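Local coordinates for protein putative glycosidase ph117-related (Bacteroides thetaiotaomicron, PDB 5A7V) that binds mannose-type sugars and, as a five-bladed beta-propeller of glycoside hydrolase family GH130, probably breaks glycosidic links in mannosides, at residues F266-E272 with Y288-S293; T302-A307 with Y342-F348; Y225-W229 with F313-T319. One frame throughout, in Å; residues are numbered along the deposited sequence.

Interaction 1 (F266-E272 with Y288-S293); sequences FDSQLTE and YNGKNS. With MAN (alpha-D-mannopyranose), chain E.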
# COMPACT_ATOMS: atom_id res chain seq x y z
N PHE A 266 12.26 -1.94 -14.04
CA PHE A 266 11.26 -2.75 -13.33
C PHE A 266 9.87 -2.09 -13.27
O PHE A 266 8.85 -2.78 -13.15
CB PHE A 266 11.74 -3.12 -11.93
CG PHE A 266 11.68 -1.94 -10.97
CD1 PHE A 266 12.67 -0.94 -10.98
CD2 PHE A 266 10.64 -1.82 -10.04
CE1 PHE A 266 12.60 0.17 -10.14
CE2 PHE A 266 10.56 -0.72 -9.19
CZ PHE A 266 11.52 0.26 -9.25
N ASP A 267 9.85 -0.75 -13.28
CA ASP A 267 8.61 0.01 -13.15
C ASP A 267 8.19 0.52 -14.53
O ASP A 267 8.22 1.72 -14.85
CB ASP A 267 8.71 1.12 -12.13
CG ASP A 267 9.81 2.14 -12.41
OD1 ASP A 267 10.82 1.83 -13.09
OD2 ASP A 267 9.69 3.28 -11.85
N SER A 268 7.82 -0.45 -15.38
CA SER A 268 7.67 -0.27 -16.82
C SER A 268 6.24 -0.43 -17.33
O SER A 268 5.96 -0.03 -18.46
CB SER A 268 8.66 -1.17 -17.57
OG SER A 268 8.65 -2.46 -17.00
N GLN A 269 5.37 -1.10 -16.56
CA GLN A 269 3.95 -1.20 -16.88
C GLN A 269 3.09 -0.37 -15.93
O GLN A 269 2.09 0.22 -16.38
CB GLN A 269 3.50 -2.67 -16.88
CG GLN A 269 2.10 -2.88 -17.43
CD GLN A 269 1.84 -4.37 -17.75
OE1 GLN A 269 2.75 -5.06 -18.18
NE2 GLN A 269 0.66 -4.83 -17.49
N LEU A 270 3.46 -0.35 -14.63
CA LEU A 270 2.69 0.42 -13.61
C LEU A 270 3.71 1.06 -12.68
O LEU A 270 4.82 0.52 -12.45
CB LEU A 270 1.81 -0.49 -12.76
CG LEU A 270 0.75 -1.29 -13.46
CD1 LEU A 270 0.09 -2.25 -12.46
CD2 LEU A 270 -0.29 -0.43 -14.14
N THR A 271 3.29 2.21 -12.14
CA THR A 271 3.97 2.91 -11.01
C THR A 271 2.87 3.20 -9.97
O THR A 271 2.18 4.24 -10.07
CB THR A 271 4.66 4.25 -11.45
OG1 THR A 271 3.71 5.05 -12.16
CG2 THR A 271 5.85 4.00 -12.37
N GLU A 272 2.69 2.30 -9.04
CA GLU A 272 1.49 2.28 -8.20
C GLU A 272 1.88 2.61 -6.77
O GLU A 272 2.73 2.00 -6.14
CB GLU A 272 0.85 0.90 -8.24
CG GLU A 272 -0.38 0.78 -7.32
CD GLU A 272 -1.26 -0.40 -7.58
OE1 GLU A 272 -0.77 -1.37 -8.26
OE2 GLU A 272 -2.44 -0.37 -7.18
N TYR A 288 6.83 3.00 -3.64
CA TYR A 288 5.79 2.60 -4.60
C TYR A 288 6.09 1.20 -5.16
O TYR A 288 7.16 0.64 -4.90
CB TYR A 288 5.59 3.64 -5.72
CG TYR A 288 6.75 3.79 -6.69
CD1 TYR A 288 7.82 4.59 -6.42
CD2 TYR A 288 6.72 3.09 -7.90
CE1 TYR A 288 8.88 4.70 -7.32
CE2 TYR A 288 7.77 3.19 -8.79
CZ TYR A 288 8.85 4.00 -8.52
OH TYR A 288 9.92 4.13 -9.38
N ASN A 289 5.12 0.71 -5.91
CA ASN A 289 5.15 -0.62 -6.51
C ASN A 289 5.26 -0.52 -8.01
O ASN A 289 4.43 0.09 -8.66
CB ASN A 289 3.85 -1.34 -6.10
CG ASN A 289 3.80 -1.55 -4.60
OD1 ASN A 289 4.56 -2.32 -4.06
ND2 ASN A 289 2.89 -0.83 -3.90
N GLY A 290 6.33 -1.12 -8.55
CA GLY A 290 6.47 -1.18 -10.00
C GLY A 290 6.03 -2.52 -10.55
O GLY A 290 6.35 -3.54 -9.95
N LYS A 291 5.37 -2.52 -11.69
CA LYS A 291 5.07 -3.79 -12.40
C LYS A 291 5.96 -3.82 -13.66
O LYS A 291 6.01 -2.87 -14.45
CB LYS A 291 3.60 -3.90 -12.80
CG LYS A 291 3.30 -5.19 -13.52
CD LYS A 291 1.81 -5.35 -13.88
CE LYS A 291 1.57 -6.66 -14.62
NZ LYS A 291 0.14 -6.87 -14.88
N ASN A 292 6.68 -4.94 -13.81
CA ASN A 292 7.63 -5.11 -14.92
C ASN A 292 6.92 -5.57 -16.20
O ASN A 292 6.32 -6.65 -16.26
CB ASN A 292 8.69 -6.11 -14.50
CG ASN A 292 9.89 -6.12 -15.45
OD1 ASN A 292 10.31 -5.08 -15.95
ND2 ASN A 292 10.48 -7.32 -15.64
N SER A 293 6.97 -4.74 -17.24
CA SER A 293 6.41 -5.08 -18.53
C SER A 293 7.21 -6.18 -19.25
O SER A 293 8.43 -6.07 -19.37
CB SER A 293 6.44 -3.82 -19.44
OG SER A 293 6.07 -4.14 -20.78
C1 MAN E . -3.12 -4.14 -8.51
C2 MAN E . -2.90 -3.77 -7.03
C3 MAN E . -3.24 -4.86 -5.99
C4 MAN E . -2.73 -6.24 -6.45
C5 MAN E . -2.04 -6.20 -7.82
C6 MAN E . -1.68 -7.61 -8.34
O1 MAN E . -2.25 -3.31 -9.46
O2 MAN E . -3.72 -2.62 -6.80
O3 MAN E . -4.63 -4.99 -5.77
O4 MAN E . -1.87 -6.70 -5.42
O5 MAN E . -2.97 -5.56 -8.74
O6 MAN E . -2.88 -8.37 -8.53

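Interaction 2 (T302-A307 with Y342-F348); sequences TANVYA and YVDGTVF. With MAN (alpha-D-mannopyranose), chain E.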
# COMPACT_ATOMS: atom_id res chain seq x y z
N THR A 302 11.75 -10.91 -13.58
CA THR A 302 10.62 -11.69 -14.06
C THR A 302 9.57 -10.85 -14.74
O THR A 302 9.11 -9.84 -14.17
CB THR A 302 10.00 -12.46 -12.83
OG1 THR A 302 11.03 -13.24 -12.19
CG2 THR A 302 8.83 -13.30 -13.20
N ALA A 303 9.09 -11.20 -15.92
CA ALA A 303 8.01 -10.51 -16.59
C ALA A 303 6.82 -10.48 -15.63
O ALA A 303 6.46 -11.48 -15.00
CB ALA A 303 7.63 -11.21 -17.88
N ASN A 304 6.19 -9.30 -15.52
CA ASN A 304 4.92 -9.07 -14.77
C ASN A 304 5.09 -9.10 -13.27
O ASN A 304 4.09 -8.99 -12.56
CB ASN A 304 3.84 -10.06 -15.27
CG ASN A 304 3.45 -9.76 -16.70
OD1 ASN A 304 3.04 -8.64 -17.00
ND2 ASN A 304 3.64 -10.70 -17.60
N VAL A 305 6.31 -9.19 -12.76
CA VAL A 305 6.50 -9.12 -11.30
C VAL A 305 6.21 -7.71 -10.79
O VAL A 305 6.48 -6.72 -11.47
CB VAL A 305 7.92 -9.59 -10.91
CG1 VAL A 305 8.98 -8.55 -11.23
CG2 VAL A 305 8.02 -10.05 -9.47
N TYR A 306 5.73 -7.64 -9.54
CA TYR A 306 5.68 -6.36 -8.79
C TYR A 306 6.86 -6.30 -7.82
O TYR A 306 7.00 -7.16 -6.94
CB TYR A 306 4.39 -6.17 -8.01
CG TYR A 306 3.17 -5.86 -8.80
CD1 TYR A 306 2.56 -6.77 -9.68
CD2 TYR A 306 2.52 -4.62 -8.63
CE1 TYR A 306 1.39 -6.47 -10.35
CE2 TYR A 306 1.36 -4.32 -9.29
CZ TYR A 306 0.76 -5.25 -10.12
OH TYR A 306 -0.43 -4.98 -10.76
N ALA A 307 7.72 -5.31 -8.03
CA ALA A 307 8.86 -5.04 -7.17
C ALA A 307 8.87 -3.54 -6.78
O ALA A 307 8.38 -2.72 -7.55
CB ALA A 307 10.16 -5.45 -7.86
N TYR A 342 -1.45 -14.28 -7.33
CA TYR A 342 -0.85 -13.56 -8.43
C TYR A 342 0.42 -14.33 -8.84
O TYR A 342 1.43 -14.31 -8.14
CB TYR A 342 -0.54 -12.10 -8.06
CG TYR A 342 -0.01 -11.27 -9.22
CD1 TYR A 342 -0.89 -10.73 -10.18
CD2 TYR A 342 1.36 -11.09 -9.37
CE1 TYR A 342 -0.41 -10.03 -11.28
CE2 TYR A 342 1.86 -10.38 -10.48
CZ TYR A 342 0.99 -9.87 -11.43
OH TYR A 342 1.43 -9.17 -12.53
N VAL A 343 0.30 -15.09 -9.92
CA VAL A 343 1.29 -16.12 -10.23
C VAL A 343 2.67 -15.58 -10.55
O VAL A 343 3.69 -16.24 -10.32
CB VAL A 343 0.75 -17.14 -11.28
CG1 VAL A 343 0.58 -16.47 -12.61
CG2 VAL A 343 1.64 -18.37 -11.38
N ASP A 344 2.72 -14.36 -11.07
CA ASP A 344 3.99 -13.76 -11.45
C ASP A 344 4.77 -13.12 -10.28
O ASP A 344 5.89 -12.66 -10.49
CB ASP A 344 3.77 -12.74 -12.57
CG ASP A 344 3.18 -13.40 -13.85
OD1 ASP A 344 3.79 -14.35 -14.36
OD2 ASP A 344 2.09 -12.96 -14.35
N GLY A 345 4.16 -13.07 -9.07
CA GLY A 345 4.84 -12.62 -7.89
C GLY A 345 4.65 -11.15 -7.54
O GLY A 345 4.60 -10.31 -8.41
N THR A 346 4.56 -10.87 -6.23
CA THR A 346 4.59 -9.46 -5.74
C THR A 346 5.29 -9.41 -4.42
O THR A 346 5.18 -10.36 -3.61
CB THR A 346 3.17 -8.83 -5.51
OG1 THR A 346 2.65 -9.36 -4.28
CG2 THR A 346 2.20 -9.03 -6.64
N VAL A 347 5.90 -8.24 -4.14
CA VAL A 347 6.06 -7.73 -2.78
C VAL A 347 5.36 -6.37 -2.78
O VAL A 347 5.96 -5.33 -3.11
CB VAL A 347 7.52 -7.67 -2.29
CG1 VAL A 347 8.03 -9.08 -2.02
CG2 VAL A 347 8.45 -6.95 -3.27
N PHE A 348 4.06 -6.38 -2.50
CA PHE A 348 3.21 -5.20 -2.71
C PHE A 348 3.22 -4.35 -1.43
O PHE A 348 2.54 -4.67 -0.46
CB PHE A 348 1.80 -5.60 -3.11
CG PHE A 348 0.98 -4.48 -3.66
CD1 PHE A 348 1.12 -4.07 -4.99
CD2 PHE A 348 0.11 -3.76 -2.81
CE1 PHE A 348 0.41 -3.00 -5.48
CE2 PHE A 348 -0.60 -2.71 -3.32
CZ PHE A 348 -0.48 -2.31 -4.62
C1 MAN E . -3.12 -4.14 -8.51
C2 MAN E . -2.90 -3.77 -7.03
C3 MAN E . -3.24 -4.86 -5.99
C4 MAN E . -2.73 -6.24 -6.45
C5 MAN E . -2.04 -6.20 -7.82
C6 MAN E . -1.68 -7.61 -8.34
O1 MAN E . -2.25 -3.31 -9.46
O2 MAN E . -3.72 -2.62 -6.80
O3 MAN E . -4.63 -4.99 -5.77
O4 MAN E . -1.87 -6.70 -5.42
O5 MAN E . -2.97 -5.56 -8.74
O6 MAN E . -2.88 -8.37 -8.53
O HOH W 1 6.25 -14.21 -15.55

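Interaction 3 (Y225-W229 with F313-T319); sequences YFMYW and FDANDPT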
# COMPACT_ATOMS: atom_id res chain seq x y z
N TYR A 225 -3.81 19.38 3.19
CA TYR A 225 -3.34 18.00 3.14
C TYR A 225 -2.96 17.62 1.68
O TYR A 225 -3.44 18.24 0.72
CB TYR A 225 -4.41 17.08 3.72
CG TYR A 225 -4.77 17.44 5.15
CD1 TYR A 225 -3.86 17.19 6.17
CD2 TYR A 225 -5.99 18.04 5.46
CE1 TYR A 225 -4.14 17.50 7.47
CE2 TYR A 225 -6.30 18.36 6.80
CZ TYR A 225 -5.35 18.10 7.78
OH TYR A 225 -5.67 18.38 9.10
N PHE A 226 -2.17 16.57 1.54
CA PHE A 226 -1.61 16.18 0.26
C PHE A 226 -1.58 14.65 0.15
O PHE A 226 -1.27 13.97 1.12
CB PHE A 226 -0.19 16.74 0.11
CG PHE A 226 0.39 16.56 -1.27
CD1 PHE A 226 0.97 15.36 -1.67
CD2 PHE A 226 0.32 17.59 -2.19
CE1 PHE A 226 1.48 15.20 -2.94
CE2 PHE A 226 0.82 17.41 -3.46
CZ PHE A 226 1.41 16.22 -3.84
N MET A 227 -1.90 14.14 -1.05
CA MET A 227 -1.87 12.70 -1.29
C MET A 227 -1.32 12.43 -2.70
O MET A 227 -1.77 13.03 -3.68
CB MET A 227 -3.31 12.15 -1.19
CG MET A 227 -3.45 10.67 -1.43
SD MET A 227 -5.15 10.06 -1.20
CE MET A 227 -6.10 10.89 -2.48
N TYR A 228 -0.37 11.50 -2.78
CA TYR A 228 0.01 10.86 -4.08
C TYR A 228 -0.94 9.70 -4.28
O TYR A 228 -1.24 8.98 -3.33
CB TYR A 228 1.47 10.36 -4.04
CG TYR A 228 2.50 11.44 -3.75
CD1 TYR A 228 3.08 12.16 -4.77
CD2 TYR A 228 2.90 11.73 -2.47
CE1 TYR A 228 3.98 13.18 -4.52
CE2 TYR A 228 3.82 12.72 -2.20
CZ TYR A 228 4.38 13.45 -3.24
OH TYR A 228 5.26 14.46 -2.94
N TRP A 229 -1.38 9.47 -5.52
CA TRP A 229 -2.26 8.36 -5.74
C TRP A 229 -2.13 7.83 -7.16
O TRP A 229 -1.68 8.56 -8.05
CB TRP A 229 -3.73 8.78 -5.40
CG TRP A 229 -4.26 9.82 -6.32
CD1 TRP A 229 -4.11 11.18 -6.18
CD2 TRP A 229 -5.02 9.61 -7.50
NE1 TRP A 229 -4.71 11.83 -7.23
CE2 TRP A 229 -5.25 10.90 -8.08
CE3 TRP A 229 -5.43 8.46 -8.20
CZ2 TRP A 229 -5.96 11.07 -9.26
CZ3 TRP A 229 -6.12 8.64 -9.39
CH2 TRP A 229 -6.36 9.94 -9.92
N PHE A 313 10.55 13.68 -4.25
CA PHE A 313 9.91 14.93 -4.66
C PHE A 313 10.45 16.09 -3.81
O PHE A 313 10.93 15.92 -2.69
CB PHE A 313 8.38 14.81 -4.46
CG PHE A 313 7.72 13.85 -5.42
CD1 PHE A 313 7.58 12.49 -5.10
CD2 PHE A 313 7.22 14.31 -6.62
CE1 PHE A 313 6.96 11.62 -5.99
CE2 PHE A 313 6.61 13.44 -7.52
CZ PHE A 313 6.47 12.09 -7.20
N ASP A 314 10.34 17.29 -4.39
CA ASP A 314 10.78 18.50 -3.70
C ASP A 314 9.95 18.77 -2.43
O ASP A 314 8.72 18.79 -2.47
CB ASP A 314 10.72 19.66 -4.70
CG ASP A 314 11.29 20.95 -4.18
OD1 ASP A 314 10.63 21.61 -3.37
OD2 ASP A 314 12.39 21.33 -4.62
N ALA A 315 10.65 18.99 -1.31
CA ALA A 315 9.99 19.28 -0.03
C ALA A 315 9.14 20.55 -0.04
O ALA A 315 8.16 20.63 0.72
CB ALA A 315 11.06 19.43 1.06
N ASN A 316 9.51 21.49 -0.90
CA ASN A 316 8.81 22.76 -1.00
C ASN A 316 7.81 22.82 -2.16
O ASN A 316 7.18 23.81 -2.36
CB ASN A 316 9.82 23.90 -1.14
CG ASN A 316 10.64 24.08 0.11
OD1 ASN A 316 11.86 24.12 0.08
ND2 ASN A 316 9.96 24.15 1.25
N ASP A 317 7.72 21.76 -2.97
CA ASP A 317 6.90 21.71 -4.19
C ASP A 317 6.58 20.24 -4.41
O ASP A 317 7.26 19.56 -5.17
CB ASP A 317 7.74 22.34 -5.31
CG ASP A 317 7.01 22.55 -6.63
OD1 ASP A 317 5.83 22.27 -6.74
OD2 ASP A 317 7.69 23.05 -7.59
N PRO A 318 5.60 19.68 -3.70
CA PRO A 318 5.44 18.24 -3.58
C PRO A 318 5.09 17.52 -4.87
O PRO A 318 5.29 16.30 -4.94
CB PRO A 318 4.34 18.08 -2.52
CG PRO A 318 3.62 19.41 -2.53
CD PRO A 318 4.67 20.42 -2.82
N THR A 319 4.61 18.22 -5.88
CA THR A 319 4.39 17.61 -7.17
C THR A 319 5.62 17.57 -8.05
O THR A 319 5.53 16.97 -9.13
CB THR A 319 3.25 18.28 -7.94
OG1 THR A 319 3.64 19.61 -8.31
CG2 THR A 319 1.94 18.28 -7.13

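Interaction 1 (F266-E272 with Y288-S293)
Glu272 and Asn289 form an antiparallel hydrogen-bonded pair: Glu272 N reaches Asn289 O at 2.8 Å, and Asn289 N returns to Glu272 O at 2.7 Å. From this doubly tied position Glu272 extends into the mannose pocket with CG anti to the backbone N (chi1 177°), and its OE2 accepts from mannose O2 at 2.6 Å; Ser204 holds the same oxygen. Leu270, also part of the pocket wall, lays CD1 alongside the extended Lys291 chain, 3.8 Å from its CD. Here the pairing is interrupted by a classic beta bulge, Gln269 and Leu270 both facing Lys291. Lys291 O takes two donors, Gln269 N at 2.8 Å and, less directly, Ser268 N at 3.2 Å. The bulge leads back to Asp267, whose OD2 receives the Tyr288 hydroxyl OH at 2.6 Å from above the carboxylate plane. Arg262 and Arg324 form salt bridges to the two oxygens of that carboxylate and so fix its position. Ser293 N closes the far end on Ser268 OG at 2.8 Å, an oxygen also bonded to His265 O. Strand 283-291 thus stands between two partners: strand 270-280, and strand 306-314, where Gly309 and Ala307 bond to the backbones of Tyr288 and Gly290.

Interaction 2 (T302-A307 with Y342-F348)
Tyr342 OH donates to Asn304 O at 2.7 Å, lying in the carbonyl plane on a lone pair, and fastens one blade of the five-bladed propeller to the next beside the sugar pocket. Two backbone bonds follow, with Tyr306 at the centre of both: its N gives a nearly straight bond (173°) to Gly345 O at 3.1 Å, and its O takes Val347 N at 3.2 Å. The beta pairing is limited to a single bridge, Tyr306 with Thr346; tight turns, type II over 302-305 and type I over 342-345, shape the approaches to it.

The packing is an aromatic cluster of Tyr306, Tyr342 and Phe348. Tyr306 puts its CE1 edge toward the face of Tyr342 in an offset edge-to-face pair, planes 84° apart, with Tyr306 CE1 3.6 Å from Tyr342 CZ. On the side of Phe348, Tyr306 CD2 meets the rim of that ring. All three residues line the mannose site. Tyr306 OH lies 2.8 Å from mannose O1, Tyr342 turns a face to C6, and Phe348, with CG anti to its backbone N (chi1 -166°), lays a face under the sugar, its CZ 3.7 Å from mannose C2. At the outer end a water donates to both Ala303 O and Asp344 OD1, the latter at 2.7 Å from the water oxygen.

Interaction 3 (Y225-W229 with F313-T319)
Phe226 takes Pro318 on one face: the proline CB stands 3.8 Å from the ring centroid and 18° off the normal, a CH-pi contact, while Pro318 CG reaches Phe226 CE2 at 3.6 Å. At the edge of the same ring, close to its plane, sits Thr319 CG2. Two residues on, Tyr228 offers its own face to Phe226 CE1, so the two rings of strand 225-229 brace each other as they point to the same partner. The Phe313 ring carries Tyr228 CE1 above the centre of one face; the centroids are 4.6 Å apart and the planes are inclined at 36°, and the side chains come from opposite sides and overlap.

Tyr228 CG is anti to the carbonyl carbon (chi1 -59°), which sends the ring across to the corner at Pro318, where its OH donates to Pro318 O at 2.7 Å. That corner follows a type I turn, 314-317, closed by Asp317 N on Asp314 O at 3.2 Å. Ile284 and Leu286 of strand 283-291 pack against Tyr228 too, as do Cys273 and Ala277 of strand 270-280.

The backbones stay well apart, the nearest CA atoms, of Phe226 and Pro318, being 8.3 Å from each other. Side chains therefore do the joining of these neighbouring blades: mostly apolar surface, with the buried phenol hydroxyl satisfied by a main-chain carbonyl, which with the packing probably helps hold the ring.

Overall arrangement
Strand 225-229 comes first and opens the long loop of interaction 3. Inside that loop, interaction 1 closes the hairpin of strands 270-280 and 283-291, fully nested. The chain then enters 302-307, the opening half of interaction 2, and runs along strand 306-314 to 313-319, where interaction 3 closes. Interaction 2 closes later, at 342-348, so it crosses interaction 3, and the two use opposite ends of strand 306-314, their centres about 27 Å apart. Interactions 1 and 2 touch directly, through Asn292 with Asn304 and Gly290 with Ala307, and share the mannose site. Interaction 1 lies within the blade of 270-280, 283-291 and 306-314, which interaction 3 ties to the blade before and interaction 2 to the one after.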